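Local coordinates for protein beta-ketoacyl synthase (Pseudomonas aeruginosa, PDB 4CW4) that condenses acetyl-CoA with malonyl-acyl carrier protein to acetoacetyl-acyl carrier protein, the primer of bacterial fatty acid synthesis, and works as a homodimer, at residues Ala305-Ile317 against Leu363-Leu377. Sequence-based numbering, arbitrary orientation.
Sequences ARVVIVGNSEAPI and LAESSQYVVLMDDEL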
loop_
_atom_site.group_PDB
_atom_site.type_symbol
_atom_site.label_atom_id
_atom_site.label_comp_id
_atom_site.label_asym_id
_atom_site.label_seq_id
_atom_site.Cartn_x
_atom_site.Cartn_y
_atom_site.Cartn_z
ATOM N N ALA A 305 -6.837 -17.751 -9.411
ATOM C CA ALA A 305 -5.452 -17.885 -9.867
ATOM C C ALA A 305 -4.890 -19.232 -9.466
ATOM O O ALA A 305 -5.289 -19.810 -8.455
ATOM C CB ALA A 305 -4.567 -16.757 -9.317
ATOM N N ARG A 306 -3.950 -19.718 -10.258
ATOM C CA ARG A 306 -3.362 -21.026 -10.047
ATOM C C ARG A 306 -1.889 -20.960 -9.678
ATOM O O ARG A 306 -1.359 -21.936 -9.118
ATOM C CB ARG A 306 -3.541 -21.864 -11.296
ATOM C CG ARG A 306 -5.017 -22.067 -11.649
ATOM C CD ARG A 306 -5.254 -23.177 -12.639
ATOM N NE ARG A 306 -5.037 -24.470 -11.993
ATOM C CZ ARG A 306 -5.384 -25.652 -12.496
ATOM N NH1 ARG A 306 -5.965 -25.744 -13.685
ATOM N NH2 ARG A 306 -5.157 -26.753 -11.794
ATOM N N VAL A 307 -1.228 -19.850 -10.019
ATOM C CA VAL A 307 0.178 -19.633 -9.694
ATOM C C VAL A 307 0.269 -18.264 -9.080
ATOM O O VAL A 307 -0.175 -17.292 -9.693
ATOM C CB VAL A 307 1.089 -19.681 -10.938
ATOM C CG1 VAL A 307 2.559 -19.503 -10.549
ATOM C CG2 VAL A 307 0.877 -20.989 -11.678
ATOM N N VAL A 308 0.816 -18.186 -7.872
ATOM C CA VAL A 308 0.868 -16.924 -7.161
ATOM C C VAL A 308 2.266 -16.679 -6.607
ATOM O O VAL A 308 2.822 -17.513 -5.894
ATOM C CB VAL A 308 -0.130 -16.867 -5.976
ATOM C CG1 VAL A 308 -0.086 -15.475 -5.332
ATOM C CG2 VAL A 308 -1.539 -17.213 -6.415
ATOM N N ILE A 309 2.825 -15.520 -6.935
ATOM C CA ILE A 309 4.098 -15.099 -6.354
ATOM C C ILE A 309 3.728 -14.112 -5.265
ATOM O O ILE A 309 3.096 -13.087 -5.542
ATOM C CB ILE A 309 5.023 -14.448 -7.387
ATOM C CG1 ILE A 309 5.611 -15.502 -8.361
ATOM C CG2 ILE A 309 6.200 -13.756 -6.690
ATOM C CD1 ILE A 309 4.606 -16.214 -9.263
ATOM N N VAL A 310 4.070 -14.442 -4.024
ATOM C CA VAL A 310 3.733 -13.603 -2.877
ATOM C C VAL A 310 4.999 -13.235 -2.130
ATOM O O VAL A 310 5.808 -14.100 -1.818
ATOM C CB VAL A 310 2.832 -14.347 -1.864
ATOM C CG1 VAL A 310 2.341 -13.390 -0.785
ATOM C CG2 VAL A 310 1.646 -15.037 -2.539
ATOM N N GLY A 311 5.180 -11.963 -1.827
ATOM C CA GLY A 311 6.358 -11.573 -1.078
ATOM C C GLY A 311 6.353 -10.091 -0.770
ATOM O O GLY A 311 5.296 -9.446 -0.776
ATOM N N ASN A 312 7.535 -9.546 -0.514
ATOM C CA ASN A 312 7.692 -8.132 -0.195
ATOM C C ASN A 312 9.153 -7.752 -0.384
ATOM O O ASN A 312 10.041 -8.613 -0.456
ATOM C CB ASN A 312 7.274 -7.853 1.254
ATOM C CG ASN A 312 5.777 -7.712 1.433
ATOM O OD1 ASN A 312 5.123 -8.567 2.036
ATOM N ND2 ASN A 312 5.226 -6.630 0.919
ATOM N N SER A 313 9.403 -6.447 -0.442
ATOM C CA SER A 313 10.743 -5.927 -0.508
ATOM C C SER A 313 10.801 -4.614 0.251
ATOM O O SER A 313 10.037 -3.699 -0.048
ATOM C CB SER A 313 11.161 -5.669 -1.939
ATOM O OG SER A 313 12.523 -5.267 -1.933
ATOM N N GLU A 314 11.677 -4.542 1.232
ATOM C CA GLU A 314 11.848 -3.345 2.035
ATOM C C GLU A 314 13.336 -3.081 2.236
ATOM O O GLU A 314 14.086 -3.962 2.645
ATOM C CB GLU A 314 11.151 -3.475 3.393
ATOM C CG GLU A 314 10.902 -2.138 4.075
ATOM C CD GLU A 314 9.511 -1.600 3.845
ATOM O OE1 GLU A 314 8.522 -2.323 4.075
ATOM O OE2 GLU A 314 9.391 -0.418 3.482
ATOM N N ALA A 315 13.743 -1.846 1.952
ATOM C CA ALA A 315 15.112 -1.399 2.117
ATOM C C ALA A 315 15.071 -0.061 2.864
ATOM O O ALA A 315 15.186 1.008 2.275
ATOM C CB ALA A 315 15.804 -1.246 0.748
ATOM N N PRO A 316 14.871 -0.122 4.187
ATOM C CA PRO A 316 14.616 1.070 4.987
ATOM C C PRO A 316 15.825 1.569 5.768
ATOM O O PRO A 316 15.632 2.409 6.645
ATOM C CB PRO A 316 13.575 0.561 5.958
ATOM C CG PRO A 316 14.078 -0.837 6.269
ATOM C CD PRO A 316 14.690 -1.350 4.982
ATOM N N ILE A 317 17.033 1.096 5.464
ATOM C CA ILE A 317 18.206 1.510 6.215
ATOM C C ILE A 317 18.678 2.862 5.660
ATOM O O ILE A 317 19.590 2.938 4.840
ATOM C CB ILE A 317 19.321 0.460 6.221
ATOM C CG1 ILE A 317 18.773 -0.913 6.660
ATOM C CG2 ILE A 317 20.426 0.915 7.149
ATOM C CD1 ILE A 317 19.764 -2.048 6.491
ATOM N N LEU A 363 15.965 -2.218 12.839
ATOM C CA LEU A 363 15.537 -2.066 11.466
ATOM C C LEU A 363 16.393 -2.933 10.540
ATOM O O LEU A 363 17.599 -3.039 10.727
ATOM C CB LEU A 363 15.677 -0.595 11.097
ATOM C CG LEU A 363 15.079 -0.119 9.796
ATOM C CD1 LEU A 363 13.580 -0.276 9.815
ATOM C CD2 LEU A 363 15.462 1.324 9.587
ATOM N N ALA A 364 15.770 -3.537 9.529
ATOM C CA ALA A 364 16.454 -4.427 8.610
ATOM C C ALA A 364 15.900 -4.305 7.195
ATOM O O ALA A 364 14.775 -3.853 6.984
ATOM C CB ALA A 364 16.328 -5.853 9.073
ATOM N N GLU A 365 16.701 -4.759 6.242
ATOM C CA GLU A 365 16.270 -4.870 4.849
ATOM C C GLU A 365 16.133 -6.334 4.446
ATOM O O GLU A 365 16.935 -7.186 4.824
ATOM C CB GLU A 365 17.282 -4.187 3.928
ATOM C CG GLU A 365 18.686 -4.773 3.963
ATOM C CD GLU A 365 19.713 -4.002 3.143
ATOM O OE1 GLU A 365 19.392 -2.928 2.569
ATOM O OE2 GLU A 365 20.864 -4.465 3.091
ATOM N N SER A 366 15.115 -6.621 3.645
ATOM C CA SER A 366 14.872 -7.977 3.165
ATOM C C SER A 366 13.942 -7.948 1.992
ATOM O O SER A 366 13.012 -7.138 1.950
ATOM C CB SER A 366 14.212 -8.819 4.246
ATOM O OG SER A 366 14.061 -10.172 3.814
ATOM N N SER A 367 14.180 -8.834 1.036
ATOM C CA SER A 367 13.181 -9.119 0.011
ATOM C C SER A 367 13.067 -10.619 -0.089
ATOM O O SER A 367 14.067 -11.319 -0.216
ATOM C CB SER A 367 13.526 -8.525 -1.354
ATOM O OG SER A 367 12.474 -8.796 -2.274
ATOM N N GLN A 368 11.832 -11.109 -0.051
ATOM C CA GLN A 368 11.532 -12.537 0.016
ATOM C C GLN A 368 10.297 -12.814 -0.815
ATOM O O GLN A 368 9.361 -12.028 -0.778
ATOM C CB GLN A 368 11.221 -12.941 1.457
ATOM C CG GLN A 368 12.308 -12.698 2.479
ATOM C CD GLN A 368 13.359 -13.771 2.485
ATOM O OE1 GLN A 368 13.732 -14.299 1.438
ATOM N NE2 GLN A 368 13.855 -14.098 3.668
ATOM N N TYR A 369 10.292 -13.952 -1.502
ATOM C CA TYR A 369 9.135 -14.421 -2.261
ATOM C C TYR A 369 8.897 -15.910 -2.053
ATOM O O TYR A 369 9.839 -16.692 -1.946
ATOM C CB TYR A 369 9.295 -14.121 -3.769
ATOM C CG TYR A 369 9.212 -12.659 -4.000
ATOM C CD1 TYR A 369 7.982 -12.027 -4.012
ATOM C CD2 TYR A 369 10.363 -11.887 -4.118
ATOM C CE1 TYR A 369 7.894 -10.666 -4.149
ATOM C CE2 TYR A 369 10.286 -10.535 -4.251
ATOM C CZ TYR A 369 9.058 -9.924 -4.264
ATOM O OH TYR A 369 8.943 -8.552 -4.382
ATOM N N VAL A 370 7.622 -16.289 -2.013
ATOM C CA VAL A 370 7.252 -17.690 -2.152
ATOM C C VAL A 370 6.440 -17.832 -3.427
ATOM O O VAL A 370 5.736 -16.896 -3.848
ATOM C CB VAL A 370 6.435 -18.242 -0.950
ATOM C CG1 VAL A 370 7.300 -18.250 0.328
ATOM C CG2 VAL A 370 5.130 -17.481 -0.752
ATOM N N VAL A 371 6.550 -18.999 -4.044
ATOM C CA VAL A 371 5.768 -19.326 -5.230
ATOM C C VAL A 371 4.747 -20.360 -4.807
ATOM O O VAL A 371 5.118 -21.418 -4.327
ATOM C CB VAL A 371 6.639 -19.885 -6.360
ATOM C CG1 VAL A 371 5.811 -20.094 -7.618
ATOM C CG2 VAL A 371 7.816 -18.979 -6.636
ATOM N N LEU A 372 3.469 -20.034 -4.957
ATOM C CA LEU A 372 2.378 -20.938 -4.630
ATOM C C LEU A 372 1.746 -21.467 -5.902
ATOM O O LEU A 372 1.625 -20.748 -6.904
ATOM C CB LEU A 372 1.282 -20.215 -3.836
ATOM C CG LEU A 372 1.728 -19.434 -2.603
ATOM C CD1 LEU A 372 0.535 -18.761 -1.936
ATOM C CD2 LEU A 372 2.458 -20.371 -1.622
ATOM N N MET A 373 1.308 -22.720 -5.844
ATOM C CA MET A 373 0.442 -23.266 -6.877
ATOM C C MET A 373 -0.703 -23.992 -6.225
ATOM O O MET A 373 -0.565 -24.468 -5.115
ATOM C CB MET A 373 1.184 -24.270 -7.754
ATOM C CG MET A 373 2.228 -23.688 -8.650
ATOM S SD MET A 373 3.013 -24.963 -9.654
ATOM C CE MET A 373 4.089 -23.895 -10.632
ATOM N N ASP A 374 -1.823 -24.105 -6.922
ATOM C CA ASP A 374 -2.831 -25.054 -6.480
ATOM C C ASP A 374 -2.296 -26.484 -6.586
ATOM O O ASP A 374 -1.401 -26.788 -7.374
ATOM C CB ASP A 374 -4.141 -24.901 -7.249
ATOM C CG ASP A 374 -4.043 -25.326 -8.692
ATOM O OD1 ASP A 374 -4.259 -26.535 -8.999
ATOM O OD2 ASP A 374 -3.771 -24.444 -9.527
ATOM N N ASP A 375 -2.863 -27.363 -5.780
ATOM C CA ASP A 375 -2.390 -28.730 -5.692
ATOM C C ASP A 375 -2.483 -29.503 -6.996
ATOM O O ASP A 375 -1.634 -30.338 -7.284
ATOM C CB ASP A 375 -3.123 -29.496 -4.582
ATOM C CG ASP A 375 -4.625 -29.572 -4.785
ATOM O OD1 ASP A 375 -5.283 -28.519 -4.802
ATOM O OD2 ASP A 375 -5.177 -30.693 -4.834
ATOM N N GLU A 376 -3.515 -29.245 -7.775
ATOM C CA GLU A 376 -3.698 -29.981 -9.017
ATOM C C GLU A 376 -2.617 -29.608 -10.032
ATOM O O GLU A 376 -2.037 -30.480 -10.686
ATOM C CB GLU A 376 -5.096 -29.699 -9.560
ATOM C CG GLU A 376 -5.475 -30.492 -10.779
ATOM C CD GLU A 376 -6.928 -30.285 -11.127
ATOM O OE1 GLU A 376 -7.262 -29.232 -11.712
ATOM O OE2 GLU A 376 -7.739 -31.174 -10.797
ATOM N N LEU A 377 -2.341 -28.312 -10.167
ATOM C CA LEU A 377 -1.297 -27.867 -11.074
ATOM C C LEU A 377 0.078 -28.368 -10.601
ATOM O O LEU A 377 0.910 -28.786 -11.412
ATOM C CB LEU A 377 -1.300 -26.332 -11.183
ATOM C CG LEU A 377 -0.257 -25.758 -12.138
ATOM C CD1 LEU A 377 -0.525 -26.186 -13.580
ATOM C CD2 LEU A 377 -0.167 -24.247 -12.007
HETATM O O HOH W 1 -7.560 -28.147 -14.581
HETATM O O HOH W 2 18.007 -0.605 3.294
#
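Arg-306 grips the carboxylate of Asp-374 side-on with two nitrogens: NE meets OD2 at 2.8 Å in an almost straight bond, and NH2 meets OD1 at 2.9 Å. The bend at chi3 (72°) turns the guanidinium toward this acid, and both oxygens lie near the guanidinium plane. Asp-374 is also the N-cap of helix 375-381; the backbone N of Leu-377 reaches OD1 at 2.9 Å from the face opposite Arg-306 NH2, so aspartate serves salt bridge and cap together. Glu-376 OE1 adds a weak hydrogen bond, part of a salt bridge, to Arg-306 NH2, and a water links the same oxygen to Arg-306 NH1.

From here strands 307-314 and 366-374 run antiparallel, paired by backbone bonds from Val-308 with Leu-372 to Glu-314 with Ser-366. The OG of Ser-367 donates to Asn-312 O (3.0 Å), which also accepts from Gln-368 N. Gly-311 leaves room for the Tyr-369 ring, whose CD1 lies 3.4 Å from Gly-311 CA; Ile-309 CG2 borders the same ring. Beta-branched Val-307, Val-308, Ile-309 and Val-310 suit the extended backbone, and Val-307 CG2 presses tightly on Leu-377 CD2 (3.4 Å).

The pair is a central part of the N-terminal half of the thiolase fold. Glu-314 lies about 7 Å from the inferred active-site Cys-286, side chain to side chain. Strand 222-225 runs parallel beside strand 307-314, and strand 10-19 antiparallel beside strand 366-374; helix 288-301 covers the Val-310 and Asn-312 face, helix 190-204 the Ser-313 and Tyr-369 face.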